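Local atomic coordinates of NDP-rhamnosyltransferase (Saccharopolyspora spinosa, PDB entry 3TSA), a protein that is a rhamnosyltransferase of the GT-B fold, built from two Rossmann-like domains, each arranged around a parallel beta sheet. Residues Val7-Pro12 and Val122-Gly127; Glu31-Ala36 and Gly48-Gly53; Val138-Trp143 and Pro173-Ile178. One frame throughout, in Å; residues are numbered along the deposited sequence.

Contact 1. Residues Val7-Pro12 and Val122-Gly127; sequences VPLPYP and VCALIG
Gly127 N gives its hydrogen to Ala124 O at 2.9 Å, at the start of helix 125-133, and Val7 CG1 packs against the same nitrogen at 3.8 Å. With no side chain on Gly127, the first turn of the helix can come close to the end of strand 3-7. Val7 CG1 stands anti to the backbone N (chi1 -177°), which carries it to this turn, and there it also meets Ile126 CG2 at 3.7 Å, the two side chains crossing at about a right angle. Ile126 and Val7 both continue onto Tyr106 of helix 82-113. The methyl of Ala124 fills the middle of the contact: CB is 3.5 Å from Val7 O and 3.9 Å from Leu9 N, so one methyl is set against the backbone as the chain leaves the strand. Further along, Leu9 straddles Cys123, with CD1 3.7 Å from Cys123 CB and CD2 3.9 Å from Cys123 O; the same CD1 lies in plane at the edge of the Tyr11 ring. No hydrogen bond links the two segments directly, but the carboxylate of Asp121 joins them, OD2 binding Leu9 N and OD1 binding Cys123 N. Two loops meeting in this way, at the carboxyl ends of the adjacent strands 3-7 and 117-121, mark the topological switch point of a Rossmann-like domain, where the strand order reverses direction.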
ATOM      1  N   VAL A   7     -16.152  -1.351   2.301  1.00 15.57           N
ATOM      2  CA  VAL A   7     -16.915  -1.599   3.512  1.00 16.71           C
ATOM      3  C   VAL A   7     -16.577  -3.013   3.970  1.00 16.86           C
ATOM      4  O   VAL A   7     -17.175  -3.977   3.493  1.00 15.96           O
ATOM      5  CB  VAL A   7     -18.395  -1.519   3.202  1.00 16.37           C
ATOM      6  CG1 VAL A   7     -19.235  -1.686   4.432  1.00 15.81           C
ATOM      7  CG2 VAL A   7     -18.706  -0.174   2.510  1.00 18.13           C
ATOM      8  N   PRO A   8     -15.529  -3.156   4.823  1.00 17.43           N
ATOM      9  CA  PRO A   8     -15.161  -4.461   5.267  1.00 19.77           C
ATOM     10  C   PRO A   8     -15.808  -4.766   6.606  1.00 20.40           C
ATOM     11  O   PRO A   8     -16.322  -3.850   7.278  1.00 20.46           O
ATOM     12  CB  PRO A   8     -13.656  -4.338   5.395  1.00 21.53           C
ATOM     13  CG  PRO A   8     -13.454  -2.871   5.795  1.00 23.08           C
ATOM     14  CD  PRO A   8     -14.486  -2.131   5.086  1.00 19.66           C
ATOM     15  N   LEU A   9     -15.818  -6.045   6.980  1.00 23.16           N
ATOM     16  CA  LEU A   9     -16.118  -6.426   8.349  1.00 25.86           C
ATOM     17  C   LEU A   9     -14.940  -6.014   9.208  1.00 26.20           C
ATOM     18  O   LEU A   9     -13.806  -5.935   8.697  1.00 25.04           O
ATOM     19  CB  LEU A   9     -16.186  -7.938   8.458  1.00 27.10           C
ATOM     20  CG  LEU A   9     -17.480  -8.729   8.399  1.00 31.47           C
ATOM     21  CD1 LEU A   9     -17.041 -10.145   8.813  1.00 33.68           C
ATOM     22  CD2 LEU A   9     -18.570  -8.139   9.228  1.00 29.76           C
ATOM     23  N   PRO A  10     -15.175  -5.751  10.513  1.00 27.70           N
ATOM     24  CA  PRO A  10     -14.024  -5.321  11.288  1.00 27.41           C
ATOM     25  C   PRO A  10     -13.094  -6.464  11.635  1.00 28.13           C
ATOM     26  O   PRO A  10     -12.759  -6.621  12.786  1.00 29.49           O
ATOM     27  CB  PRO A  10     -14.634  -4.758  12.567  1.00 29.60           C
ATOM     28  CG  PRO A  10     -15.956  -5.474  12.697  1.00 29.75           C
ATOM     29  CD  PRO A  10     -16.405  -5.860  11.324  1.00 26.61           C
ATOM     30  N   TYR A  11     -12.668  -7.260  10.660  1.00 26.83           N
ATOM     31  CA  TYR A  11     -11.614  -8.216  10.869  1.00 26.25           C
ATOM     32  C   TYR A  11     -10.487  -7.968   9.879  1.00 25.49           C
ATOM     33  O   TYR A  11     -10.720  -7.985   8.633  1.00 23.76           O
ATOM     34  CB  TYR A  11     -12.104  -9.638  10.708  1.00 28.03           C
ATOM     35  CG  TYR A  11     -13.258  -9.924  11.616  1.00 32.48           C
ATOM     36  CD1 TYR A  11     -13.089 -10.056  12.988  1.00 40.52           C
ATOM     37  CD2 TYR A  11     -14.523 -10.036  11.090  1.00 36.66           C
ATOM     38  CE1 TYR A  11     -14.201 -10.336  13.820  1.00 43.68           C
ATOM     39  CE2 TYR A  11     -15.604 -10.300  11.872  1.00 40.58           C
ATOM     40  CZ  TYR A  11     -15.455 -10.446  13.218  1.00 41.44           C
ATOM     41  OH  TYR A  11     -16.606 -10.700  13.905  1.00 46.00           O
ATOM     42  N   PRO A  12      -9.261  -7.813  10.403  1.00 25.09           N
ATOM     43  CA  PRO A  12      -8.116  -7.525   9.540  1.00 22.06           C
ATOM     44  C   PRO A  12      -7.963  -8.455   8.375  1.00 22.45           C
ATOM     45  O   PRO A  12      -7.664  -7.934   7.279  1.00 18.89           O
ATOM     46  CB  PRO A  12      -6.916  -7.651  10.499  1.00 22.90           C
ATOM     47  CG  PRO A  12      -7.466  -7.148  11.769  1.00 26.43           C
ATOM     48  CD  PRO A  12      -8.837  -7.916  11.808  1.00 24.49           C
ATOM     49  N   VAL A 122     -18.458  -9.779   1.856  1.00 15.65           N
ATOM     50  CA  VAL A 122     -19.707 -10.577   1.792  1.00 18.02           C
ATOM     51  C   VAL A 122     -20.484 -10.567   3.060  1.00 16.90           C
ATOM     52  O   VAL A 122     -21.726 -10.523   3.004  1.00 17.31           O
ATOM     53  CB  VAL A 122     -19.450 -12.060   1.368  1.00 19.07           C
ATOM     54  CG1 VAL A 122     -20.604 -12.886   1.746  1.00 20.84           C
ATOM     55  CG2 VAL A 122     -19.377 -12.092  -0.155  1.00 22.48           C
ATOM     56  N   CYS A 123     -19.811 -10.592   4.210  1.00 15.60           N
ATOM     57  CA  CYS A 123     -20.525 -10.523   5.495  1.00 17.23           C
ATOM     58  C   CYS A 123     -20.839  -9.121   6.031  1.00 15.91           C
ATOM     59  O   CYS A 123     -21.612  -9.003   6.993  1.00 15.89           O
ATOM     60  CB  CYS A 123     -19.704 -11.177   6.538  1.00 16.25           C
ATOM     61  SG  CYS A 123     -19.608 -13.001   6.269  1.00 23.80           S
ATOM     62  N   ALA A 124     -20.318  -8.061   5.395  1.00 15.09           N
ATOM     63  CA  ALA A 124     -20.575  -6.728   5.923  1.00 14.37           C
ATOM     64  C   ALA A 124     -21.921  -6.219   5.407  1.00 14.39           C
ATOM     65  O   ALA A 124     -22.006  -5.449   4.446  1.00 16.55           O
ATOM     66  CB  ALA A 124     -19.414  -5.783   5.567  1.00 14.50           C
ATOM     67  N   LEU A 125     -23.007  -6.707   6.036  1.00 15.16           N
ATOM     68  CA  LEU A 125     -24.330  -6.405   5.605  1.00 15.92           C
ATOM     69  C   LEU A 125     -24.647  -4.938   5.520  1.00 15.54           C
ATOM     70  O   LEU A 125     -25.454  -4.579   4.676  1.00 16.58           O
ATOM     71  CB  LEU A 125     -25.363  -7.096   6.512  1.00 15.08           C
ATOM     72  CG  LEU A 125     -25.227  -8.632   6.585  1.00 17.06           C
ATOM     73  CD1 LEU A 125     -26.183  -9.173   7.666  1.00 15.38           C
ATOM     74  CD2 LEU A 125     -25.516  -9.128   5.199  1.00 18.60           C
ATOM     75  N   ILE A 126     -24.037  -4.110   6.371  1.00 15.90           N
ATOM     76  CA  ILE A 126     -24.224  -2.656   6.218  1.00 19.05           C
ATOM     77  C   ILE A 126     -23.979  -2.175   4.790  1.00 17.36           C
ATOM     78  O   ILE A 126     -24.695  -1.286   4.290  1.00 17.51           O
ATOM     79  CB  ILE A 126     -23.333  -1.874   7.201  1.00 19.42           C
ATOM     80  CG1 ILE A 126     -23.519  -0.337   6.998  1.00 23.02           C
ATOM     81  CG2 ILE A 126     -21.868  -2.187   6.976  1.00 20.65           C
ATOM     82  CD1 ILE A 126     -24.913   0.144   7.208  1.00 22.03           C
ATOM     83  N   GLY A 127     -22.929  -2.685   4.114  1.00 18.20           N
ATOM     84  CA  GLY A 127     -22.703  -2.224   2.736  1.00 17.77           C
ATOM     85  C   GLY A 127     -23.830  -2.483   1.740  1.00 17.23           C
ATOM     86  O   GLY A 127     -24.121  -1.694   0.842  1.00 18.45           O
TER

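Contact 2. Residues Glu31-Ala36 and Gly48-Gly53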
ATOM      1  N   GLU A  31     -10.033   6.572  -6.962  1.00 16.26           N
ATOM      2  CA  GLU A  31      -9.849   6.939  -5.556  1.00 15.87           C
ATOM      3  C   GLU A  31     -10.508   5.860  -4.708  1.00 17.41           C
ATOM      4  O   GLU A  31     -11.550   5.299  -5.117  1.00 17.27           O
ATOM      5  CB  GLU A  31     -10.547   8.232  -5.285  1.00 17.19           C
ATOM      6  CG  GLU A  31      -9.750   9.453  -5.741  1.00 20.57           C
ATOM      7  CD  GLU A  31     -10.577  10.671  -5.544  1.00 27.52           C
ATOM      8  OE1 GLU A  31     -11.419  10.968  -6.434  1.00 26.24           O
ATOM      9  OE2 GLU A  31     -10.502  11.228  -4.407  1.00 29.85           O
ATOM     10  N   VAL A  32      -9.885   5.566  -3.565  1.00 14.66           N
ATOM     11  CA  VAL A  32     -10.371   4.485  -2.689  1.00 14.77           C
ATOM     12  C   VAL A  32     -10.357   5.004  -1.277  1.00 14.37           C
ATOM     13  O   VAL A  32      -9.387   5.663  -0.858  1.00 15.09           O
ATOM     14  CB  VAL A  32      -9.410   3.339  -2.771  1.00 15.17           C
ATOM     15  CG1 VAL A  32      -9.649   2.267  -1.649  1.00 18.06           C
ATOM     16  CG2 VAL A  32      -9.392   2.739  -4.309  1.00 15.96           C
ATOM     17  N   LEU A  33     -11.424   4.732  -0.529  1.00 14.06           N
ATOM     18  CA  LEU A  33     -11.445   5.095   0.882  1.00 13.74           C
ATOM     19  C   LEU A  33     -12.022   3.903   1.647  1.00 14.36           C
ATOM     20  O   LEU A  33     -13.084   3.323   1.251  1.00 15.71           O
ATOM     21  CB  LEU A  33     -12.389   6.312   1.063  1.00 15.32           C
ATOM     22  CG  LEU A  33     -12.527   6.961   2.479  1.00 15.36           C
ATOM     23  CD1 LEU A  33     -11.198   7.570   2.982  1.00 16.31           C
ATOM     24  CD2 LEU A  33     -13.574   8.111   2.533  1.00 13.61           C
ATOM     25  N   ILE A  34     -11.370   3.531   2.755  1.00 12.99           N
ATOM     26  CA  ILE A  34     -11.807   2.386   3.563  1.00 13.83           C
ATOM     27  C   ILE A  34     -12.666   2.861   4.773  1.00 15.28           C
ATOM     28  O   ILE A  34     -12.137   3.580   5.639  1.00 14.22           O
ATOM     29  CB  ILE A  34     -10.576   1.687   4.162  1.00 16.41           C
ATOM     30  CG1 ILE A  34      -9.539   1.371   3.073  1.00 17.97           C
ATOM     31  CG2 ILE A  34     -10.994   0.383   4.923  1.00 15.23           C
ATOM     32  CD1 ILE A  34     -10.032   0.493   2.090  1.00 17.40           C
ATOM     33  N   ALA A  35     -13.948   2.475   4.870  1.00 14.28           N
ATOM     34  CA  ALA A  35     -14.699   2.863   6.072  1.00 16.41           C
ATOM     35  C   ALA A  35     -14.187   1.899   7.190  1.00 16.42           C
ATOM     36  O   ALA A  35     -14.316   0.658   7.067  1.00 17.53           O
ATOM     37  CB  ALA A  35     -16.241   2.673   5.814  1.00 15.12           C
ATOM     38  N   ALA A  36     -13.576   2.440   8.243  1.00 18.49           N
ATOM     39  CA  ALA A  36     -12.824   1.656   9.197  1.00 18.15           C
ATOM     40  C   ALA A  36     -13.259   1.962  10.616  1.00 20.55           C
ATOM     41  O   ALA A  36     -13.113   3.115  11.090  1.00 20.09           O
ATOM     42  CB  ALA A  36     -11.334   1.931   9.056  1.00 17.86           C
ATOM     43  N   GLY A  48      -0.977   1.326   3.252  1.00 13.23           N
ATOM     44  CA  GLY A  48      -0.797   2.610   2.592  1.00 14.42           C
ATOM     45  C   GLY A  48      -2.138   3.245   2.221  1.00 14.43           C
ATOM     46  O   GLY A  48      -2.234   4.120   1.365  1.00 16.87           O
ATOM     47  N   LEU A  49      -3.206   2.723   2.803  1.00 13.24           N
ATOM     48  CA  LEU A  49      -4.533   3.168   2.440  1.00 14.16           C
ATOM     49  C   LEU A  49      -5.064   4.254   3.316  1.00 13.96           C
ATOM     50  O   LEU A  49      -4.558   4.490   4.438  1.00 18.08           O
ATOM     51  CB  LEU A  49      -5.540   2.001   2.393  1.00 13.20           C
ATOM     52  CG  LEU A  49      -5.070   0.982   1.355  1.00 15.77           C
ATOM     53  CD1 LEU A  49      -5.864  -0.313   1.492  1.00 16.28           C
ATOM     54  CD2 LEU A  49      -5.125   1.491  -0.093  1.00 16.53           C
ATOM     55  N   THR A  50      -6.095   4.943   2.809  1.00 12.67           N
ATOM     56  CA  THR A  50      -6.745   5.959   3.650  1.00 12.80           C
ATOM     57  C   THR A  50      -8.120   5.489   4.165  1.00 13.17           C
ATOM     58  O   THR A  50      -8.812   4.720   3.486  1.00 15.62           O
ATOM     59  CB  THR A  50      -6.881   7.329   2.912  1.00 13.68           C
ATOM     60  OG1 THR A  50      -7.628   7.140   1.745  1.00 18.86           O
ATOM     61  CG2 THR A  50      -5.481   7.853   2.569  1.00 13.38           C
ATOM     62  N   THR A  51      -8.505   6.086   5.290  1.00 14.87           N
ATOM     63  CA  THR A  51      -9.702   5.692   6.036  1.00 14.60           C
ATOM     64  C   THR A  51     -10.690   6.805   6.326  1.00 16.10           C
ATOM     65  O   THR A  51     -10.375   8.020   6.298  1.00 15.18           O
ATOM     66  CB  THR A  51      -9.341   5.028   7.382  1.00 13.60           C
ATOM     67  OG1 THR A  51      -8.604   5.944   8.214  1.00 16.32           O
ATOM     68  CG2 THR A  51      -8.580   3.722   7.164  1.00 15.65           C
ATOM     69  N   ALA A  52     -11.932   6.380   6.502  1.00 15.52           N
ATOM     70  CA  ALA A  52     -12.946   7.230   7.098  1.00 17.00           C
ATOM     71  C   ALA A  52     -13.289   6.522   8.410  1.00 17.93           C
ATOM     72  O   ALA A  52     -13.597   5.330   8.420  1.00 19.29           O
ATOM     73  CB  ALA A  52     -14.148   7.339   6.207  1.00 17.27           C
ATOM     74  N   GLY A  53     -13.188   7.246   9.519  1.00 19.52           N
ATOM     75  CA  GLY A  53     -13.494   6.591  10.805  1.00 20.28           C
ATOM     76  C   GLY A  53     -14.966   6.285  11.038  1.00 19.99           C
ATOM     77  O   GLY A  53     -15.883   7.072  10.690  1.00 21.82           O
TER
HETATM   78  O   HOH W   1      -6.931   5.000   0.267  1.00 20.54           O
HETATM   79  O   HOH W   2      -9.128   8.323  -0.080  1.00 22.75           O
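The flat peptide group between Thr51 and Ala52 carries Leu33 CD1 on one face, 3.4 Å from Thr51 O, while at its edge Ala52 N donates to Ile34 O at 2.9 Å. The donor stands 37° out of the Ile34 carbonyl plane. This is the parallel pairing of a beta-alpha-beta unit, strand 31-36 passing through helix 38-46 into strand 50-53, and the short strand axes cross at -41°. Ile34 N reaches Thr50 O in the carbonyl plane, and Ala36 N meets Ala52 O nearly along the C=O axis. Leu33 lies over the neighbouring strand because its CG is anti to the backbone N (chi1 -176°); its CD2 packs on Ala52 CB at 3.8 Å. On the sheet face carrying Ile34, Thr51 and Ala36, Thr51 CG2 touches Ala36 CB, also at 3.8 Å, and Thr51 OG1 turns to His45 of the connecting helix. Thr50 and Thr51 pair in parallel with a strand of the second subunit, continuing the sheet across the interface. Near Val32 and Thr50, ahead of the first direct bond, two waters bridge the strands: both donate to Val32 O, one accepting from Thr50 N at 2.7 Å and the other hydrogen-bonded to Thr50 OG1 at 2.6 Å.

Contact 3. Residues Val138-Trp143 and Pro173-Ile178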
ATOM      1  N   VAL A 138     -23.218  -2.337  -5.749  1.00 15.72           N
ATOM      2  CA  VAL A 138     -22.489  -3.035  -4.726  1.00 17.06           C
ATOM      3  C   VAL A 138     -21.763  -4.179  -5.396  1.00 17.58           C
ATOM      4  O   VAL A 138     -22.395  -5.038  -6.032  1.00 18.62           O
ATOM      5  CB  VAL A 138     -23.407  -3.507  -3.575  1.00 17.07           C
ATOM      6  CG1 VAL A 138     -22.678  -4.474  -2.661  1.00 18.46           C
ATOM      7  CG2 VAL A 138     -23.856  -2.299  -2.739  1.00 19.52           C
ATOM      8  N   VAL A 139     -20.449  -4.210  -5.204  1.00 16.80           N
ATOM      9  CA  VAL A 139     -19.671  -5.362  -5.645  1.00 17.43           C
ATOM     10  C   VAL A 139     -19.279  -6.060  -4.360  1.00 16.85           C
ATOM     11  O   VAL A 139     -18.571  -5.478  -3.491  1.00 16.60           O
ATOM     12  CB  VAL A 139     -18.418  -4.924  -6.408  1.00 17.63           C
ATOM     13  CG1 VAL A 139     -17.501  -6.167  -6.714  1.00 16.14           C
ATOM     14  CG2 VAL A 139     -18.771  -4.239  -7.806  1.00 18.23           C
ATOM     15  N   LEU A 140     -19.756  -7.286  -4.177  1.00 16.32           N
ATOM     16  CA  LEU A 140     -19.410  -8.035  -2.977  1.00 13.93           C
ATOM     17  C   LEU A 140     -18.010  -8.666  -3.185  1.00 14.05           C
ATOM     18  O   LEU A 140     -17.629  -9.039  -4.302  1.00 16.80           O
ATOM     19  CB  LEU A 140     -20.443  -9.181  -2.674  1.00 15.82           C
ATOM     20  CG  LEU A 140     -21.750  -8.730  -2.019  1.00 19.69           C
ATOM     21  CD1 LEU A 140     -22.457 -10.005  -1.452  1.00 22.98           C
ATOM     22  CD2 LEU A 140     -21.525  -7.650  -0.940  1.00 19.61           C
ATOM     23  N   HIS A 141     -17.259  -8.794  -2.091  1.00 13.96           N
ATOM     24  CA  HIS A 141     -15.929  -9.443  -2.138  1.00 14.15           C
ATOM     25  C   HIS A 141     -15.797 -10.589  -1.135  1.00 15.22           C
ATOM     26  O   HIS A 141     -15.863 -10.365   0.077  1.00 13.42           O
ATOM     27  CB  HIS A 141     -14.850  -8.376  -1.840  1.00 15.32           C
ATOM     28  CG  HIS A 141     -13.471  -8.809  -2.209  1.00 19.32           C
ATOM     29  ND1 HIS A 141     -12.722  -9.616  -1.383  1.00 22.81           N
ATOM     30  CD2 HIS A 141     -12.713  -8.584  -3.315  1.00 20.97           C
ATOM     31  CE1 HIS A 141     -11.556  -9.868  -1.961  1.00 20.58           C
ATOM     32  NE2 HIS A 141     -11.527  -9.273  -3.137  1.00 19.78           N
ATOM     33  N   ARG A 142     -15.562 -11.802  -1.628  1.00 13.51           N
ATOM     34  CA  ARG A 142     -15.268 -12.927  -0.768  1.00 13.96           C
ATOM     35  C   ARG A 142     -13.823 -12.859  -0.329  1.00 14.10           C
ATOM     36  O   ARG A 142     -12.933 -12.521  -1.122  1.00 17.18           O
ATOM     37  CB  ARG A 142     -15.469 -14.228  -1.546  1.00 14.12           C
ATOM     38  CG  ARG A 142     -16.957 -14.472  -1.708  1.00 11.84           C
ATOM     39  CD  ARG A 142     -17.226 -15.661  -2.642  1.00 14.40           C
ATOM     40  NE  ARG A 142     -18.705 -15.932  -2.566  1.00 11.95           N
ATOM     41  CZ  ARG A 142     -19.383 -16.417  -3.626  1.00 14.90           C
ATOM     42  NH1 ARG A 142     -18.729 -16.779  -4.774  1.00 10.90           N
ATOM     43  NH2 ARG A 142     -20.731 -16.546  -3.540  1.00 16.90           N
ATOM     44  N   TRP A 143     -13.587 -13.226   0.930  1.00 15.76           N
ATOM     45  CA  TRP A 143     -12.169 -13.379   1.353  1.00 14.74           C
ATOM     46  C   TRP A 143     -11.619 -14.766   1.014  1.00 16.40           C
ATOM     47  O   TRP A 143     -10.385 -14.987   0.986  1.00 17.45           O
ATOM     48  CB  TRP A 143     -12.036 -13.051   2.842  1.00 16.87           C
ATOM     49  CG  TRP A 143     -12.770 -14.101   3.642  1.00 19.44           C
ATOM     50  CD1 TRP A 143     -12.274 -15.305   4.023  1.00 22.70           C
ATOM     51  CD2 TRP A 143     -14.141 -14.102   3.962  1.00 21.47           C
ATOM     52  NE1 TRP A 143     -13.247 -16.051   4.634  1.00 26.02           N
ATOM     53  CE2 TRP A 143     -14.413 -15.341   4.618  1.00 25.38           C
ATOM     54  CE3 TRP A 143     -15.171 -13.157   3.832  1.00 25.03           C
ATOM     55  CZ2 TRP A 143     -15.664 -15.675   5.101  1.00 25.41           C
ATOM     56  CZ3 TRP A 143     -16.433 -13.482   4.316  1.00 30.49           C
ATOM     57  CH2 TRP A 143     -16.670 -14.754   4.951  1.00 31.82           C
ATOM     58  N   PRO A 173     -31.013  -5.818  -1.312  1.00 21.31           N
ATOM     59  CA  PRO A 173     -30.865  -6.039  -2.774  1.00 22.58           C
ATOM     60  C   PRO A 173     -29.864  -7.164  -3.103  1.00 24.23           C
ATOM     61  O   PRO A 173     -28.916  -7.385  -2.339  1.00 23.16           O
ATOM     62  CB  PRO A 173     -30.271  -4.721  -3.288  1.00 23.94           C
ATOM     63  CG  PRO A 173     -30.600  -3.681  -2.211  1.00 21.06           C
ATOM     64  CD  PRO A 173     -30.768  -4.408  -0.910  1.00 21.54           C
ATOM     65  N   THR A 174     -30.052  -7.787  -4.268  1.00 25.81           N
ATOM     66  CA  THR A 174     -29.003  -8.628  -4.866  1.00 26.79           C
ATOM     67  C   THR A 174     -27.810  -7.734  -5.274  1.00 25.26           C
ATOM     68  O   THR A 174     -27.977  -6.658  -5.864  1.00 26.28           O
ATOM     69  CB  THR A 174     -29.558  -9.529  -6.049  1.00 28.45           C
ATOM     70  OG1 THR A 174     -30.570 -10.384  -5.515  1.00 31.21           O
ATOM     71  CG2 THR A 174     -28.489 -10.487  -6.569  1.00 29.35           C
ATOM     72  N   PRO A 175     -26.573  -8.164  -4.945  1.00 22.42           N
ATOM     73  CA  PRO A 175     -25.461  -7.304  -5.396  1.00 22.62           C
ATOM     74  C   PRO A 175     -25.272  -7.348  -6.920  1.00 23.04           C
ATOM     75  O   PRO A 175     -25.628  -8.353  -7.588  1.00 23.96           O
ATOM     76  CB  PRO A 175     -24.235  -7.879  -4.659  1.00 20.62           C
ATOM     77  CG  PRO A 175     -24.622  -9.414  -4.508  1.00 23.46           C
ATOM     78  CD  PRO A 175     -26.114  -9.312  -4.146  1.00 22.74           C
ATOM     79  N   GLU A 176     -24.622  -6.323  -7.447  1.00 22.45           N
ATOM     80  CA  GLU A 176     -24.250  -6.260  -8.870  1.00 24.48           C
ATOM     81  C   GLU A 176     -23.354  -7.403  -9.310  1.00 24.32           C
ATOM     82  O   GLU A 176     -23.483  -7.909 -10.454  1.00 24.53           O
ATOM     83  CB  GLU A 176     -23.520  -4.954  -9.170  1.00 24.52           C
ATOM     84  CG  GLU A 176     -24.099  -4.160 -10.218  1.00 34.02           C
ATOM     85  CD  GLU A 176     -25.553  -3.903  -9.918  1.00 43.26           C
ATOM     86  OE1 GLU A 176     -26.361  -4.397 -10.747  1.00 48.68           O
ATOM     87  OE2 GLU A 176     -25.882  -3.300  -8.838  1.00 44.88           O
ATOM     88  N   LEU A 177     -22.459  -7.847  -8.408  1.00 22.01           N
ATOM     89  CA  LEU A 177     -21.337  -8.692  -8.812  1.00 18.90           C
ATOM     90  C   LEU A 177     -20.801  -9.259  -7.469  1.00 18.59           C
ATOM     91  O   LEU A 177     -20.852  -8.573  -6.448  1.00 17.11           O
ATOM     92  CB  LEU A 177     -20.288  -7.757  -9.465  1.00 19.92           C
ATOM     93  CG  LEU A 177     -19.004  -8.376  -9.955  1.00 23.97           C
ATOM     94  CD1 LEU A 177     -19.361  -9.506 -10.929  1.00 21.71           C
ATOM     95  CD2 LEU A 177     -18.070  -7.328 -10.606  1.00 23.44           C
ATOM     96  N   ILE A 178     -20.316 -10.502  -7.466  1.00 17.56           N
ATOM     97  CA  ILE A 178     -19.528 -11.030  -6.290  1.00 16.12           C
ATOM     98  C   ILE A 178     -18.145 -11.329  -6.823  1.00 17.02           C
ATOM     99  O   ILE A 178     -18.043 -11.980  -7.904  1.00 17.42           O
ATOM    100  CB  ILE A 178     -20.112 -12.361  -5.791  1.00 15.74           C
ATOM    101  CG1 ILE A 178     -21.585 -12.086  -5.378  1.00 16.19           C
ATOM    102  CG2 ILE A 178     -19.328 -12.791  -4.587  1.00 16.72           C
ATOM    103  CD1 ILE A 178     -22.421 -13.376  -5.035  1.00 18.10           C
TER
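The Pro175 ring is one bump of this contact. Its CB fits against a hollow formed by strand 138-141, 3.7 Å from Leu140 CG, with Val138 O and Val138 CG1 on its flank, and its CG extends to Leu140 CD1 at 3.8 Å. The leucine meets the ring at a slant, so its branch point and one methyl share the contact. Just beyond the proline the chain is still settling into the sheet: Glu176 N makes a weak, bent bond to Val138 O. Pairing becomes regular one residue later, where Leu140 N donates to Leu177 O at 2.8 Å with an angle of 158° at the hydrogen. Strands 138-141 and 177-180 run parallel here, the ends of a beta-alpha-beta unit whose connection includes helix 151-166; Leu140 pairs onward with Leu179. On one face of the sheet Val139 and Leu177 lie side by side and point the same way, CG1 of the valine 4.1 Å from CD2 of the leucine, and helix 376-385 covers them through Leu383 and Thr382. On the other face Ile178 is the larger bump. Its CG1 leans on Leu140 CB at 4.1 Å, while CG2, anti to the backbone N, sits 3.7 Å above the plane of the Arg142 guanidinium, over its centre. Arg142 reaches this position with a chain extended from CG to NE, and its NH2 also passes 3.9 Å from Ile178 CD1. The guanidinium is held flat against the isoleucine by bonds around its rim: salt bridges from NE to Asp146 and from NH1 to Asp180, and a hydrogen bond from NH2 to Pro192 O. A bound magnesium ion lies about 8 Å from the Arg142 side chain.

How the contacts relate
From the N terminus, the chain leaves strand 3-7 and enters the first half of contact 1, whose partner, 122-127, follows more than a hundred residues later. Contact 2 falls entirely within that long excursion, closing a short loop over helix 38-46 and adding strand 50-53, at the sheet edge within this chain but continued by the second subunit. Once contact 1 has closed, helix 125-133 leads straight into contact 3, which closes its own loop over helix 151-166. Contact 1 touches both others: Pro8 packs on Ala35 of contact 2, and Val122 N probably bonds to His141 O of contact 3. Contacts 2 and 3 do not meet, lying in different parts of one seven-stranded sheet.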